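Local atomic coordinates of Lmo2184 protein (Listeria monocytogenes serovar 1/2a, PDB entry 5JOQ), a protein that probably binds heme as the lipid-anchored substrate-binding component of an iron-related ABC importer of the bacterial solute-binding protein 8 family. Residues Thr45-Lys50 with Ala272-Pro277; Asp155-Asn160 with Glu282-Leu287; Ile171-Gly174 with Tyr179-Val182. All coordinates share one frame; numbering follows the deposited sequence.

Contact 1 (Thr45-Lys50 with Ala272-Pro277); sequences TEIMDK and ASLNAP
Leu274 meets Ile47 and Lys50 through its branched end. CG of Leu274 lies 3.9 Å from CG1 of Ile47, and the two side chains cross at a slant. On the Lys50 side the CD1 methyl of Leu274 comes within 3.7 Å of Lys50 CG, the two chains running past each other in opposite senses; the lysine's bend at chi2 (-68°) then carries its amine end away from the methyl. No direct hydrogen bond joins the segments. Instead OE1 of Glu46 accepts from three waters. One lies 2.7 Å from Glu46 OE1 and accepts from the backbone N of Leu274; another donates to both Glu46 OE1 and OD1 of Asn275, 2.8 Å from the latter. Behind this shell a type I turn, Ser273 to Ala276, positions Leu274, and Ser273 OG makes the capping bond at its start, accepting from Asn275 N at 3.2 Å (153° at the hydrogen). The contact is thus a partly water-mediated bridge between the two lobes of the solute-binding fold, from helix 42-50 beside strands 37-39 and 93-97 to the entry of helix 276-288 beside strand 223-227, with Leu146 of helix 140-161 touching Leu274 and Lys50, and Leu133 of helix 123-136 touching Ile47.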
loop_
_atom_site.group_PDB
_atom_site.type_symbol
_atom_site.label_atom_id
_atom_site.label_comp_id
_atom_site.label_asym_id
_atom_site.label_seq_id
_atom_site.Cartn_x
_atom_site.Cartn_y
_atom_site.Cartn_z
ATOM N N THR A 45 -19.532 -0.752 12.885
ATOM C CA THR A 45 -19.495 -1.844 13.853
ATOM C C THR A 45 -19.235 -1.317 15.257
ATOM O O THR A 45 -19.822 -1.804 16.232
ATOM C CB THR A 45 -18.401 -2.864 13.468
ATOM O OG1 THR A 45 -18.663 -3.410 12.165
ATOM C CG2 THR A 45 -18.417 -4.018 14.449
ATOM N N GLU A 46 -18.343 -0.331 15.379
ATOM C CA GLU A 46 -18.074 0.297 16.676
ATOM C C GLU A 46 -19.305 1.025 17.219
ATOM O O GLU A 46 -19.576 1.002 18.433
ATOM C CB GLU A 46 -16.896 1.263 16.538
ATOM C CG GLU A 46 -15.577 0.519 16.174
ATOM C CD GLU A 46 -14.431 1.483 15.836
ATOM O OE1 GLU A 46 -14.689 2.665 15.480
ATOM O OE2 GLU A 46 -13.268 1.038 15.932
ATOM N N ILE A 47 -20.059 1.683 16.341
ATOM C CA ILE A 47 -21.294 2.331 16.788
ATOM C C ILE A 47 -22.291 1.285 17.275
ATOM O O ILE A 47 -22.944 1.469 18.306
ATOM C CB ILE A 47 -21.868 3.217 15.666
ATOM C CG1 ILE A 47 -21.027 4.510 15.563
ATOM C CG2 ILE A 47 -23.356 3.557 15.956
ATOM C CD1 ILE A 47 -21.241 5.282 14.251
ATOM N N MET A 48 -22.428 0.175 16.543
ATOM C CA MET A 48 -23.358 -0.875 16.966
ATOM C C MET A 48 -22.995 -1.419 18.351
ATOM O O MET A 48 -23.877 -1.731 19.169
ATOM C CB MET A 48 -23.346 -2.002 15.924
ATOM C CG MET A 48 -23.849 -1.612 14.548
ATOM S SD MET A 48 -25.641 -1.431 14.591
ATOM C CE MET A 48 -25.710 0.267 14.434
ATOM N N ASP A 49 -21.698 -1.524 18.638
ATOM C CA ASP A 49 -21.275 -1.960 19.965
ATOM C C ASP A 49 -21.715 -0.972 21.045
ATOM O O ASP A 49 -22.178 -1.378 22.116
ATOM C CB ASP A 49 -19.754 -2.148 19.981
ATOM C CG ASP A 49 -19.223 -2.520 21.368
ATOM O OD1 ASP A 49 -19.684 -3.539 21.933
ATOM O OD2 ASP A 49 -18.344 -1.794 21.884
ATOM N N LYS A 50 -21.527 0.331 20.807
ATOM C CA LYS A 50 -21.938 1.329 21.795
ATOM C C LYS A 50 -23.446 1.350 21.955
ATOM O O LYS A 50 -23.937 1.721 23.025
ATOM C CB LYS A 50 -21.452 2.729 21.398
ATOM C CG LYS A 50 -19.907 2.871 21.378
ATOM C CD LYS A 50 -19.294 2.785 22.757
ATOM C CE LYS A 50 -17.750 2.999 22.637
ATOM N NZ LYS A 50 -17.006 2.437 23.789
ATOM N N ALA A 272 -16.295 9.919 8.884
ATOM C CA ALA A 272 -16.326 10.062 10.335
ATOM C C ALA A 272 -16.409 8.703 11.015
ATOM O O ALA A 272 -16.942 7.748 10.453
ATOM C CB ALA A 272 -17.552 10.923 10.763
ATOM N N SER A 273 -15.988 8.680 12.266
ATOM C CA SER A 273 -16.062 7.534 13.156
ATOM C C SER A 273 -16.000 7.982 14.619
ATOM O O SER A 273 -15.866 9.145 14.906
ATOM C CB SER A 273 -14.967 6.517 12.854
ATOM O OG SER A 273 -13.732 6.956 13.315
ATOM N N LEU A 274 -16.075 7.018 15.522
ATOM C CA LEU A 274 -16.004 7.275 16.953
ATOM C C LEU A 274 -14.588 7.749 17.348
ATOM O O LEU A 274 -14.370 8.172 18.441
ATOM C CB LEU A 274 -16.510 6.102 17.773
ATOM C CG LEU A 274 -18.000 5.824 17.614
ATOM C CD1 LEU A 274 -18.449 4.710 18.541
ATOM C CD2 LEU A 274 -18.808 7.081 17.846
ATOM N N ASN A 275 -13.648 7.651 16.414
ATOM C CA ASN A 275 -12.288 8.150 16.584
ATOM C C ASN A 275 -12.263 9.680 16.585
ATOM O O ASN A 275 -11.267 10.282 16.919
ATOM C CB ASN A 275 -11.402 7.749 15.401
ATOM C CG ASN A 275 -11.021 6.305 15.418
ATOM O OD1 ASN A 275 -11.195 5.627 16.404
ATOM N ND2 ASN A 275 -10.467 5.842 14.322
ATOM N N ALA A 276 -13.378 10.302 16.234
ATOM C CA ALA A 276 -13.398 11.745 16.053
ATOM C C ALA A 276 -12.907 12.580 17.216
ATOM O O ALA A 276 -12.181 13.512 16.988
ATOM C CB ALA A 276 -14.765 12.211 15.592
ATOM N N PRO A 277 -13.310 12.209 18.489
ATOM C CA PRO A 277 -12.769 13.057 19.561
ATOM C C PRO A 277 -11.238 13.000 19.593
ATOM O O PRO A 277 -10.620 14.030 19.718
ATOM C CB PRO A 277 -13.387 12.479 20.827
ATOM C CG PRO A 277 -14.690 11.962 20.365
ATOM C CD PRO A 277 -14.302 11.244 19.131
HETATM O O HOH W 1 -16.701 4.283 14.869
HETATM O O HOH W 2 -12.976 3.580 13.395
HETATM O O HOH W 3 -13.256 4.247 17.743
#

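Contact 2 (Asp155-Asn160 with Glu282-Leu287); sequences DQVKSN and EMEKML
Glu284 reaches across from the C-terminal helix 276-288 to Val157 and Asn160 of helix 140-161, the long helix that runs between the two lobes of the solute-binding fold and lies mostly within a predicted coiled coil. The backbones come closest at Val157 and Glu284, whose CA atoms are 7.5 Å apart, and Glu284 supplies more than half of the surface buried here. Its CG stands opposite the backbone N (chi1 -175°) and the chain stays extended beyond CG, which carries the carboxylate to the neighbouring helix. There it meets the Asn160 side chain at about a right angle, with the carboxylate and amide planes turned 49° from each other. Both oxygens lie near the amide, but they differ in what else they meet: OE2 sits 3.4 Å from Asn160 CB, whereas OE1 takes a weak hydrogen bond from Asn160 ND2, long at 3.4 Å although nearly straight (172°). Val157 runs past the glutamate in the opposite direction and offers its CG1 methyl to Glu284 OE1 at 3.8 Å.

Elsewhere on helix 276-288, Met283 packs on Leu225 of strand 223-227, and on a different side Lys285 forms a salt bridge with Glu84 of a second subunit. The Asn160 amide is itself steadied one turn back: Gln156 NE2 donates to Asn160 OD1 at 2.9 Å, approaching from above the carbonyl plane.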
loop_
_atom_site.group_PDB
_atom_site.type_symbol
_atom_site.label_atom_id
_atom_site.label_comp_id
_atom_site.label_asym_id
_atom_site.label_seq_id
_atom_site.Cartn_x
_atom_site.Cartn_y
_atom_site.Cartn_z
ATOM N N ASP A 155 -17.369 20.047 22.169
ATOM C CA ASP A 155 -17.566 21.346 22.784
ATOM C C ASP A 155 -16.295 21.802 23.475
ATOM O O ASP A 155 -15.994 22.979 23.482
ATOM C CB ASP A 155 -18.750 21.346 23.751
ATOM C CG ASP A 155 -20.090 21.446 23.040
ATOM O OD1 ASP A 155 -20.101 21.647 21.820
ATOM O OD2 ASP A 155 -21.122 21.328 23.717
ATOM N N GLN A 156 -15.566 20.868 24.067
ATOM C CA GLN A 156 -14.340 21.236 24.775
ATOM C C GLN A 156 -13.278 21.774 23.813
ATOM O O GLN A 156 -12.589 22.763 24.115
ATOM C CB GLN A 156 -13.800 20.030 25.555
ATOM C CG GLN A 156 -12.499 20.354 26.304
ATOM C CD GLN A 156 -12.750 21.345 27.433
ATOM O OE1 GLN A 156 -13.562 21.075 28.327
ATOM N NE2 GLN A 156 -12.081 22.515 27.383
ATOM N N VAL A 157 -13.106 21.123 22.661
ATOM C CA VAL A 157 -12.167 21.640 21.656
ATOM C C VAL A 157 -12.621 23.008 21.177
ATOM O O VAL A 157 -11.841 23.961 21.133
ATOM C CB VAL A 157 -12.026 20.649 20.486
ATOM C CG1 VAL A 157 -11.089 21.250 19.382
ATOM C CG2 VAL A 157 -11.447 19.348 21.023
ATOM N N LYS A 158 -13.908 23.143 20.863
ATOM C CA LYS A 158 -14.411 24.436 20.406
ATOM C C LYS A 158 -14.118 25.531 21.423
ATOM O O LYS A 158 -13.654 26.617 21.067
ATOM C CB LYS A 158 -15.921 24.337 20.142
ATOM C CG LYS A 158 -16.302 23.647 18.827
ATOM C CD LYS A 158 -17.809 23.334 18.758
ATOM C CE LYS A 158 -18.549 23.859 17.522
ATOM N NZ LYS A 158 -19.994 23.287 17.488
ATOM N N SER A 159 -14.371 25.259 22.696
ATOM C CA SER A 159 -14.114 26.218 23.743
ATOM C C SER A 159 -12.617 26.564 23.830
ATOM O O SER A 159 -12.246 27.697 23.949
ATOM C CB SER A 159 -14.605 25.660 25.077
ATOM O OG SER A 159 -14.214 26.483 26.135
ATOM N N ASN A 160 -11.775 25.555 23.723
ATOM C CA ASN A 160 -10.338 25.718 23.801
ATOM C C ASN A 160 -9.790 26.647 22.728
ATOM O O ASN A 160 -8.929 27.433 22.995
ATOM C CB ASN A 160 -9.642 24.381 23.550
ATOM C CG ASN A 160 -9.652 23.449 24.735
ATOM O OD1 ASN A 160 -10.017 23.808 25.835
ATOM N ND2 ASN A 160 -9.230 22.223 24.492
ATOM N N GLU A 282 -5.969 15.746 18.252
ATOM C CA GLU A 282 -4.718 15.758 17.499
ATOM C C GLU A 282 -4.708 16.923 16.502
ATOM O O GLU A 282 -3.675 17.584 16.313
ATOM C CB GLU A 282 -4.538 14.398 16.815
ATOM C CG GLU A 282 -3.153 14.082 16.365
ATOM C CD GLU A 282 -2.152 14.202 17.507
ATOM O OE1 GLU A 282 -2.435 13.749 18.657
ATOM O OE2 GLU A 282 -1.104 14.813 17.243
ATOM N N MET A 283 -5.869 17.237 15.910
ATOM C CA MET A 283 -5.953 18.375 14.998
ATOM C C MET A 283 -5.623 19.668 15.717
ATOM O O MET A 283 -4.889 20.514 15.192
ATOM C CB MET A 283 -7.351 18.448 14.367
ATOM C CG MET A 283 -7.492 19.562 13.337
ATOM S SD MET A 283 -6.492 19.332 11.867
ATOM C CE MET A 283 -7.224 17.845 11.119
ATOM N N GLU A 284 -6.137 19.830 16.935
ATOM C CA GLU A 284 -5.867 21.041 17.700
ATOM C C GLU A 284 -4.373 21.187 17.974
ATOM O O GLU A 284 -3.835 22.297 17.919
ATOM C CB GLU A 284 -6.683 21.027 18.999
ATOM C CG GLU A 284 -6.552 22.292 19.787
ATOM C CD GLU A 284 -7.189 22.215 21.179
ATOM O OE1 GLU A 284 -7.959 21.256 21.474
ATOM O OE2 GLU A 284 -6.889 23.133 21.975
ATOM N N LYS A 285 -3.673 20.070 18.228
ATOM C CA LYS A 285 -2.228 20.134 18.464
ATOM C C LYS A 285 -1.481 20.612 17.229
ATOM O O LYS A 285 -0.574 21.452 17.329
ATOM C CB LYS A 285 -1.694 18.767 18.886
ATOM C CG LYS A 285 -2.088 18.350 20.294
ATOM C CD LYS A 285 -1.494 16.999 20.669
ATOM C CE LYS A 285 -2.197 16.436 21.900
ATOM N NZ LYS A 285 -2.062 14.954 21.984
ATOM N N MET A 286 -1.856 20.095 16.061
ATOM C CA MET A 286 -1.182 20.479 14.821
ATOM C C MET A 286 -1.440 21.931 14.453
ATOM O O MET A 286 -0.546 22.609 13.941
ATOM C CB MET A 286 -1.653 19.573 13.687
ATOM C CG MET A 286 -0.970 18.215 13.686
ATOM S SD MET A 286 -1.581 17.162 12.355
ATOM C CE MET A 286 -3.224 16.811 12.893
ATOM N N LEU A 287 -2.673 22.413 14.652
ATOM C CA LEU A 287 -3.014 23.759 14.202
ATOM C C LEU A 287 -2.393 24.833 15.079
ATOM O O LEU A 287 -2.128 25.935 14.598
ATOM C CB LEU A 287 -4.538 23.942 14.170
ATOM C CG LEU A 287 -5.280 23.080 13.146
ATOM C CD1 LEU A 287 -6.766 23.560 13.040
ATOM C CD2 LEU A 287 -4.547 23.122 11.813
#

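Contact 3 (Ile171-Gly174 with Tyr179-Val182); sequences ILMG and YLVV
A beta hairpin, strand 168-173 turning back into strand 180-182, forms this contact within the mixed sheet of the domain that also holds strands 208-210 and 223-227. The axes of 171-173 and 180-182 approach to 4.6 Å, with N-to-C directions 133° apart, so the antiparallel pair is strongly twisted. Met173 and Leu180 make the hydrogen-bonded pair: Met173 N donates to Leu180 O at 2.9 Å, in the carbonyl plane, and Leu180 N returns a bond to Met173 O at 2.8 Å. Leu172 and Val181 form the adjoining non-hydrogen-bonded pair. Farther along, Val182 N donates to Ile171 O, and a water bridges Ile171 N and Val182 O, accepting from the former and donating to the latter.

The side chains of Met173 and Leu180 share one face of the sheet, lying side by side and pointing the same way. The methionine bends at chi3 (70°), which places its CE methyl 3.5 Å from Leu180 CD1. Val182 CG2 packs against Met173 CB at 3.6 Å, while CG2 of Ile171 reaches Val182 CB at 3.5 Å where those chains cross. Tyr208 of strand 208-210 touches Met173, Leu180 and Val182, and a third subunit adds Met238 beside Met173. Leu172 and Val181 occupy the other face.

Where the strands give way to the connecting turn, Gly174 has a phi of 137°, and with its backbone so turned a CB would press on the preceding carbonyl oxygen and also lie tight against Tyr179 CA. The Tyr179 ring also approaches the glycine backbone, obliquely, its CE1 3.6 Å from Gly174 O.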
loop_
_atom_site.group_PDB
_atom_site.type_symbol
_atom_site.label_atom_id
_atom_site.label_comp_id
_atom_site.label_asym_id
_atom_site.label_seq_id
_atom_site.Cartn_x
_atom_site.Cartn_y
_atom_site.Cartn_z
ATOM N N ILE A 171 -5.898 21.437 2.843
ATOM C CA ILE A 171 -6.024 20.012 3.099
ATOM C C ILE A 171 -5.908 19.222 1.780
ATOM O O ILE A 171 -6.667 19.449 0.861
ATOM C CB ILE A 171 -7.364 19.650 3.764
ATOM C CG1 ILE A 171 -7.670 20.527 4.965
ATOM C CG2 ILE A 171 -7.389 18.197 4.196
ATOM C CD1 ILE A 171 -9.112 20.477 5.376
ATOM N N LEU A 172 -4.973 18.287 1.717
ATOM C CA LEU A 172 -4.753 17.510 0.493
ATOM C C LEU A 172 -5.024 16.043 0.804
ATOM O O LEU A 172 -4.646 15.557 1.873
ATOM C CB LEU A 172 -3.299 17.667 -0.016
ATOM C CG LEU A 172 -2.847 19.095 -0.353
ATOM C CD1 LEU A 172 -1.355 19.096 -0.740
ATOM C CD2 LEU A 172 -3.711 19.673 -1.472
ATOM N N MET A 173 -5.681 15.336 -0.120
ATOM C CA MET A 173 -5.913 13.906 0.004
ATOM C C MET A 173 -5.365 13.239 -1.254
ATOM O O MET A 173 -5.746 13.624 -2.355
ATOM C CB MET A 173 -7.432 13.599 0.134
ATOM C CG MET A 173 -7.726 12.155 0.229
ATOM S SD MET A 173 -9.492 11.770 0.270
ATOM C CE MET A 173 -10.086 12.138 -1.391
ATOM N N GLY A 174 -4.520 12.226 -1.103
ATOM C CA GLY A 174 -4.109 11.479 -2.285
ATOM C C GLY A 174 -2.624 11.168 -2.305
ATOM O O GLY A 174 -2.008 11.045 -1.238
ATOM N N TYR A 179 -3.088 14.888 -5.939
ATOM C CA TYR A 179 -3.702 15.351 -4.693
ATOM C C TYR A 179 -5.024 16.048 -4.986
ATOM O O TYR A 179 -5.091 16.905 -5.876
ATOM C CB TYR A 179 -2.793 16.339 -3.969
ATOM C CG TYR A 179 -1.536 15.714 -3.432
ATOM C CD1 TYR A 179 -1.592 14.781 -2.399
ATOM C CD2 TYR A 179 -0.286 16.075 -3.949
ATOM C CE1 TYR A 179 -0.419 14.211 -1.885
ATOM C CE2 TYR A 179 0.879 15.532 -3.431
ATOM C CZ TYR A 179 0.810 14.583 -2.418
ATOM O OH TYR A 179 1.961 14.021 -1.917
ATOM N N LEU A 180 -6.059 15.697 -4.220
ATOM C CA LEU A 180 -7.317 16.438 -4.191
ATOM C C LEU A 180 -7.298 17.473 -3.067
ATOM O O LEU A 180 -6.764 17.218 -1.989
ATOM C CB LEU A 180 -8.495 15.495 -3.940
ATOM C CG LEU A 180 -8.748 14.505 -5.092
ATOM C CD1 LEU A 180 -9.767 13.466 -4.659
ATOM C CD2 LEU A 180 -9.289 15.257 -6.302
ATOM N N VAL A 181 -7.952 18.614 -3.306
ATOM C CA VAL A 181 -8.193 19.590 -2.241
ATOM C C VAL A 181 -9.449 19.190 -1.477
ATOM O O VAL A 181 -10.483 18.901 -2.088
ATOM C CB VAL A 181 -8.335 20.990 -2.836
ATOM C CG1 VAL A 181 -8.642 21.991 -1.727
ATOM C CG2 VAL A 181 -7.035 21.368 -3.541
ATOM N N VAL A 182 -9.363 19.145 -0.152
ATOM C CA VAL A 182 -10.479 18.702 0.697
ATOM C C VAL A 182 -11.176 19.950 1.232
ATOM O O VAL A 182 -10.520 20.822 1.822
ATOM C CB VAL A 182 -9.994 17.804 1.855
ATOM C CG1 VAL A 182 -11.165 17.300 2.655
ATOM C CG2 VAL A 182 -9.164 16.575 1.332
HETATM O O HOH W 4 -8.256 22.536 1.710
#

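Contacts 1 and 2 share helix 276-288, contact 1 at the turn entering it and contact 2 farther along; their centres are 19 Å apart and their nearest atoms about 5 Å. Their segments alternate along the chain: 45-50, 155-160, 272-277, 282-287. Contact 3 falls between 155-160 and 272-277 in sequence, its centre 24 Å from that of contact 1, on the opposite side of the chain's centre, and 21 Å from that of contact 2. Helix 140-161 leads on to strand 168-173. The C-terminal helix is thus joined to the N-terminal lobe by contact 1 and to the long helix by contact 2, linking both to the sheet lobe containing contact 3, consistent with the two-lobed solute-binding fold.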